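Local coordinates for protein putative peptidase (PDB 3CE2) that probably acts as a zinc-dependent oligopeptidase of the M3B family that degrades small bioactive peptides, at residues T27-N32 with L83-V88; Y380-Y385 with F412-Q417. All coordinates share one frame; numbering follows the deposited sequence.

Contact 1. Residues T27-N32 with L83-V88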
loop_
_atom_site.group_PDB
_atom_site.type_symbol
_atom_site.label_atom_id
_atom_site.label_comp_id
_atom_site.label_asym_id
_atom_site.label_seq_id
_atom_site.Cartn_x
_atom_site.Cartn_y
_atom_site.Cartn_z
ATOM N N THR A 27 17.333 17.942 13.288
ATOM C CA THR A 27 18.326 18.034 14.364
ATOM C C THR A 27 17.995 17.167 15.592
ATOM O O THR A 27 18.908 16.614 16.189
ATOM C CB THR A 27 18.601 19.500 14.802
ATOM O OG1 THR A 27 17.362 20.155 15.082
ATOM C CG2 THR A 27 19.316 20.278 13.702
ATOM N N PRO A 28 16.697 17.033 15.970
ATOM C CA PRO A 28 16.367 16.063 17.044
ATOM C C PRO A 28 16.965 14.665 16.842
ATOM O O PRO A 28 17.170 13.944 17.817
ATOM C CB PRO A 28 14.841 15.994 17.004
ATOM C CG PRO A 28 14.423 17.356 16.509
ATOM C CD PRO A 28 15.490 17.748 15.495
ATOM N N LEU A 29 17.252 14.274 15.607
ATOM C CA LEU A 29 17.940 13.008 15.376
ATOM C C LEU A 29 19.427 13.167 15.656
ATOM O O LEU A 29 19.992 12.503 16.531
ATOM C CB LEU A 29 17.735 12.533 13.949
ATOM C CG LEU A 29 16.440 11.771 13.718
ATOM C CD1 LEU A 29 15.900 12.113 12.379
ATOM C CD2 LEU A 29 16.698 10.286 13.790
ATOM N N TYR A 30 20.054 14.046 14.884
ATOM C CA TYR A 30 21.436 14.402 15.085
ATOM C C TYR A 30 21.616 15.886 14.915
ATOM O O TYR A 30 21.094 16.485 13.971
ATOM C CB TYR A 30 22.313 13.655 14.110
ATOM C CG TYR A 30 22.317 12.173 14.368
ATOM C CD1 TYR A 30 23.124 11.625 15.359
ATOM C CD2 TYR A 30 21.497 11.329 13.638
ATOM C CE1 TYR A 30 23.119 10.266 15.602
ATOM C CE2 TYR A 30 21.481 9.976 13.866
ATOM C CZ TYR A 30 22.285 9.443 14.848
ATOM O OH TYR A 30 22.264 8.086 15.069
ATOM N N LEU A 31 22.358 16.483 15.840
ATOM C CA LEU A 31 22.699 17.901 15.756
ATOM C C LEU A 31 23.169 18.307 14.360
ATOM O O LEU A 31 22.719 19.312 13.816
ATOM C CB LEU A 31 23.766 18.261 16.803
ATOM C CG LEU A 31 23.232 18.411 18.233
ATOM C CD1 LEU A 31 24.372 18.602 19.243
ATOM C CD2 LEU A 31 22.191 19.560 18.304
ATOM N N ASN A 32 24.062 17.507 13.790
ATOM C CA ASN A 32 24.665 17.790 12.502
ATOM C C ASN A 32 25.338 16.536 12.016
ATOM O O ASN A 32 25.484 15.564 12.767
ATOM C CB ASN A 32 25.738 18.861 12.653
ATOM C CG ASN A 32 26.653 18.590 13.838
ATOM O OD1 ASN A 32 27.283 17.520 13.945
ATOM N ND2 ASN A 32 26.714 19.548 14.748
ATOM N N LEU A 83 20.677 1.608 14.050
ATOM C CA LEU A 83 20.742 1.541 12.594
ATOM C C LEU A 83 19.623 2.315 11.910
ATOM O O LEU A 83 19.886 3.070 10.969
ATOM C CB LEU A 83 20.726 0.095 12.111
ATOM C CG LEU A 83 21.957 -0.676 12.577
ATOM C CD1 LEU A 83 22.125 -1.976 11.855
ATOM C CD2 LEU A 83 23.196 0.169 12.408
ATOM N N ASN A 84 18.384 2.133 12.374
ATOM C CA ASN A 84 17.230 2.818 11.777
ATOM C C ASN A 84 17.305 4.325 11.972
ATOM O O ASN A 84 16.990 5.086 11.067
ATOM C CB ASN A 84 15.914 2.299 12.360
ATOM C CG ASN A 84 15.598 0.883 11.922
ATOM O OD1 ASN A 84 16.383 0.253 11.208
ATOM N ND2 ASN A 84 14.449 0.363 12.363
ATOM N N LYS A 85 17.699 4.754 13.162
ATOM C CA LYS A 85 17.883 6.163 13.440
ATOM C C LYS A 85 18.902 6.734 12.438
ATOM O O LYS A 85 18.685 7.782 11.845
ATOM C CB LYS A 85 18.373 6.312 14.882
ATOM C CG LYS A 85 18.521 7.711 15.432
ATOM C CD LYS A 85 18.849 7.595 16.926
ATOM C CE LYS A 85 19.456 8.876 17.505
ATOM N NZ LYS A 85 18.447 9.969 17.721
ATOM N N LEU A 86 20.011 6.031 12.236
ATOM C CA LEU A 86 21.052 6.519 11.355
ATOM C C LEU A 86 20.559 6.460 9.928
ATOM O O LEU A 86 20.886 7.318 9.105
ATOM C CB LEU A 86 22.293 5.652 11.460
ATOM C CG LEU A 86 23.120 5.730 12.735
ATOM C CD1 LEU A 86 24.021 4.482 12.797
ATOM C CD2 LEU A 86 23.914 7.032 12.788
ATOM N N TYR A 87 19.776 5.441 9.614
ATOM C CA TYR A 87 19.284 5.342 8.266
ATOM C C TYR A 87 18.388 6.518 7.910
ATOM O O TYR A 87 18.572 7.199 6.907
ATOM C CB TYR A 87 18.508 4.067 8.083
ATOM C CG TYR A 87 18.115 3.884 6.655
ATOM C CD1 TYR A 87 18.959 3.200 5.765
ATOM C CD2 TYR A 87 16.918 4.420 6.167
ATOM C CE1 TYR A 87 18.607 3.024 4.437
ATOM C CE2 TYR A 87 16.554 4.257 4.836
ATOM C CZ TYR A 87 17.408 3.557 3.980
ATOM O OH TYR A 87 17.063 3.395 2.673
ATOM N N VAL A 88 17.408 6.739 8.759
ATOM C CA VAL A 88 16.413 7.724 8.532
ATOM C C VAL A 88 17.099 9.056 8.352
ATOM O O VAL A 88 16.780 9.807 7.430
ATOM C CB VAL A 88 15.410 7.730 9.709
ATOM C CG1 VAL A 88 14.617 9.022 9.751
ATOM C CG2 VAL A 88 14.474 6.507 9.587
#

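Contact 2. Residues Y380-Y385 with F412-Q417. With ZN (zinc ion), chain G.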
loop_
_atom_site.group_PDB
_atom_site.type_symbol
_atom_site.label_atom_id
_atom_site.label_comp_id
_atom_site.label_asym_id
_atom_site.label_seq_id
_atom_site.Cartn_x
_atom_site.Cartn_y
_atom_site.Cartn_z
ATOM N N TYR A 380 11.367 5.127 15.282
ATOM C CA TYR A 380 10.864 5.059 16.642
ATOM C C TYR A 380 11.242 6.290 17.431
ATOM O O TYR A 380 10.439 6.809 18.200
ATOM C CB TYR A 380 11.351 3.786 17.336
ATOM C CG TYR A 380 10.623 3.482 18.616
ATOM C CD1 TYR A 380 9.342 2.922 18.595
ATOM C CD2 TYR A 380 11.209 3.764 19.855
ATOM C CE1 TYR A 380 8.664 2.641 19.774
ATOM C CE2 TYR A 380 10.545 3.494 21.043
ATOM C CZ TYR A 380 9.273 2.926 21.001
ATOM O OH TYR A 380 8.615 2.652 22.180
ATOM N N ASP A 381 12.443 6.796 17.188
ATOM C CA ASP A 381 12.978 7.891 17.994
ATOM C C ASP A 381 12.654 9.324 17.534
ATOM O O ASP A 381 12.771 10.274 18.310
ATOM C CB ASP A 381 14.477 7.674 18.213
ATOM C CG ASP A 381 14.752 6.445 19.080
ATOM O OD1 ASP A 381 14.262 6.427 20.236
ATOM O OD2 ASP A 381 15.424 5.495 18.607
ATOM N N SER A 382 12.200 9.469 16.293
ATOM C CA SER A 382 11.905 10.784 15.724
ATOM C C SER A 382 10.415 11.092 15.725
ATOM O O SER A 382 9.589 10.205 15.920
ATOM C CB SER A 382 12.401 10.813 14.282
ATOM O OG SER A 382 11.975 9.654 13.565
ATOM N N HIS A 383 10.057 12.344 15.481
ATOM C CA HIS A 383 8.681 12.606 15.124
ATOM C C HIS A 383 8.567 12.190 13.662
ATOM O O HIS A 383 9.575 11.809 13.073
ATOM C CB HIS A 383 8.250 14.058 15.385
ATOM C CG HIS A 383 9.304 15.071 15.098
ATOM N ND1 HIS A 383 9.927 15.794 16.092
ATOM C CD2 HIS A 383 9.832 15.502 13.929
ATOM C CE1 HIS A 383 10.804 16.618 15.551
ATOM N NE2 HIS A 383 10.762 16.466 14.238
ATOM N N PRO A 384 7.339 12.179 13.099
ATOM C CA PRO A 384 7.229 11.778 11.699
ATOM C C PRO A 384 7.769 12.890 10.798
ATOM O O PRO A 384 7.788 14.059 11.179
ATOM C CB PRO A 384 5.725 11.599 11.492
ATOM C CG PRO A 384 5.082 12.401 12.564
ATOM C CD PRO A 384 6.036 12.516 13.697
ATOM N N TYR A 385 8.250 12.527 9.624
ATOM C CA TYR A 385 8.801 13.516 8.738
ATOM C C TYR A 385 8.048 13.367 7.454
ATOM O O TYR A 385 7.882 12.262 6.927
ATOM C CB TYR A 385 10.300 13.298 8.554
ATOM C CG TYR A 385 11.128 13.826 9.709
ATOM C CD1 TYR A 385 11.178 15.196 9.967
ATOM C CD2 TYR A 385 11.870 12.966 10.534
ATOM C CE1 TYR A 385 11.940 15.712 11.021
ATOM C CE2 TYR A 385 12.636 13.469 11.595
ATOM C CZ TYR A 385 12.662 14.854 11.826
ATOM O OH TYR A 385 13.400 15.413 12.847
ATOM N N PHE A 412 1.182 8.130 16.652
ATOM C CA PHE A 412 0.412 7.491 17.707
ATOM C C PHE A 412 0.973 6.136 18.112
ATOM O O PHE A 412 1.026 5.830 19.292
ATOM C CB PHE A 412 -1.034 7.313 17.275
ATOM C CG PHE A 412 -1.879 8.527 17.462
ATOM C CD1 PHE A 412 -1.803 9.267 18.628
ATOM C CD2 PHE A 412 -2.793 8.898 16.496
ATOM C CE1 PHE A 412 -2.621 10.374 18.812
ATOM C CE2 PHE A 412 -3.611 10.009 16.661
ATOM C CZ PHE A 412 -3.528 10.742 17.822
ATOM N N SER A 413 1.390 5.333 17.140
ATOM C CA SER A 413 1.934 4.001 17.406
ATOM C C SER A 413 3.250 4.025 18.150
ATOM O O SER A 413 3.488 3.178 19.011
ATOM C CB SER A 413 2.094 3.199 16.117
ATOM O OG SER A 413 0.829 2.761 15.659
ATOM N N ARG A 414 4.108 4.978 17.807
ATOM C CA ARG A 414 5.428 5.091 18.439
ATOM C C ARG A 414 5.309 5.542 19.881
ATOM O O ARG A 414 6.021 5.049 20.753
ATOM C CB ARG A 414 6.302 6.083 17.683
ATOM C CG ARG A 414 6.886 5.506 16.421
ATOM C CD ARG A 414 7.334 6.596 15.501
ATOM N NE ARG A 414 7.593 6.039 14.191
ATOM C CZ ARG A 414 7.818 6.764 13.108
ATOM N NH1 ARG A 414 7.846 8.092 13.179
ATOM N NH2 ARG A 414 8.029 6.145 11.961
ATOM N N LYS A 415 4.400 6.485 20.104
ATOM C CA LYS A 415 4.083 6.994 21.421
ATOM C C LYS A 415 3.477 5.922 22.358
ATOM O O LYS A 415 3.588 6.025 23.566
ATOM C CB LYS A 415 3.121 8.171 21.265
ATOM C CG LYS A 415 3.179 9.186 22.358
ATOM C CD LYS A 415 2.863 10.592 21.825
ATOM C CE LYS A 415 1.759 11.277 22.667
ATOM N NZ LYS A 415 0.357 10.810 22.313
ATOM N N HIS A 416 2.836 4.895 21.823
ATOM C CA HIS A 416 2.201 3.916 22.705
ATOM C C HIS A 416 2.737 2.490 22.615
ATOM O O HIS A 416 2.315 1.661 23.379
ATOM C CB HIS A 416 0.669 3.909 22.537
ATOM C CG HIS A 416 -0.005 5.172 23.003
ATOM N ND1 HIS A 416 -0.280 6.230 22.158
ATOM C CD2 HIS A 416 -0.453 5.546 24.230
ATOM C CE1 HIS A 416 -0.886 7.190 22.837
ATOM N NE2 HIS A 416 -0.997 6.803 24.098
ATOM N N GLN A 417 3.667 2.183 21.715
ATOM C CA GLN A 417 4.136 0.796 21.619
ATOM C C GLN A 417 5.617 0.646 21.880
ATOM O O GLN A 417 6.397 1.577 21.676
ATOM C CB GLN A 417 3.822 0.204 20.243
ATOM C CG GLN A 417 2.387 0.287 19.881
ATOM C CD GLN A 417 1.558 -0.683 20.693
ATOM O OE1 GLN A 417 2.027 -1.766 21.064
ATOM N NE2 GLN A 417 0.307 -0.331 20.926
HETATM ZN ZN ZN G . -2.911 7.095 24.978
#

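Contact 1. Residues T27-N32 with L83-V88
Leu-29 lays its CD2 methyl alongside the aliphatic chain of Lys-85, with Leu-29 CD2 3.6 Å from Lys-85 CG. The two side chains run past each other in opposite directions. The other methyl of Leu-29 looks to the next turn of the helix, where Leu-29 CD1 lies 4.3 Å from Val-88 CG1. Lys-85 starts with CG opposite its own backbone N (chi1 -175°) and stays stretched out to CE. A bend at the last torsion (chi4 75°) then turns the amine to the loop. There Lys-85 NZ donates to Leu-29 O at 3.2 Å, in the carbonyl plane and on a lone pair. This ties the loop that precedes helix 33-42 to the long helix 66-96. The loop ends in an N-cap, since Asn-32 OD1 accepts from Ala-35 N. Tyr-30 points the hydroxyl end of its ring at helix 66-96, where it meets the side chains of Lys-85 and Leu-86. Tyr-30 CZ is 3.6 Å from Leu-86 CD2, and Tyr-30 CE2 is 4.0 Å from Lys-85 CG. Lys-85 NZ is 5.0 Å from the Tyr-30 ring centroid, at most a weak cation-pi attraction. The hydroxyl of Tyr-30 has its polar partner in Asp-39, by a hydrogen bond to OD2. Edge-to-face contacts with Trp-36 and Tyr-89 add to the packing of the Tyr-30 ring.

Contact 2. Residues Y380-Y385 with F412-Q417
The Tyr-380 ring meets Gln-417 O at its edge, in plane. The carbonyl oxygen of Arg-414 approaches the same ring obliquely. The Arg-414 guanidinium has Tyr-380 N over one face and Pro-384 CA at its edge, 4.0 Å from Arg-414 NH1. Ring and guanidinium planes are 65° apart, so the two groups do not stack. Instead the side chains slide past each other in opposite directions, and Tyr-380 CD1 lies 4.2 Å from Arg-414 CG. The contact joins the loop between strands 375-377 and 385-387 to the last turns of helix 394-416. That helix carries the HExxH zinc ligands His-402 and His-406 further back. His-416 NE2 binds a separate zinc ion at 2.1 Å. His-416 ND1 donates to Phe-412 O at 3.2 Å, nearly in the ring plane. Together the zinc and the ND1 bond would limit rotation of the imidazole. With CG opposite the backbone N (chi1 -166°), Tyr-380 runs along these last turns, and Tyr-380 OH donates to Gln-417 O at 2.5 Å, in the carbonyl plane. The Arg-414 guanidinium only lies against the loop backbone, so the polar tie between the segments rests mainly on the tyrosine hydroxyl.

Contact 1 is mostly buried, while contact 2 lies at the surface. They share no helix: contact 1 uses helix 66-96 and the loop before helix 33-42, and contact 2 the last turns of helix 394-416. Residues 27-32 and 380-385 nevertheless touch. Leu-29 CD1 packs 3.6 Å from Tyr-385 CE2, and Pro-28 CG lies 3.8 Å from His-383 CE1. Helix 66-96 also reaches the second loop, where Arg-81 forms a salt bridge with Asp-381. Contact 1 is largely apolar, with one lysine bond to a main-chain carbonyl. Contact 2 is more polar: a tyrosine hydroxyl bonds a main-chain carbonyl and an arginine lies against the loop. Zinc-bound His-416 does not touch that loop.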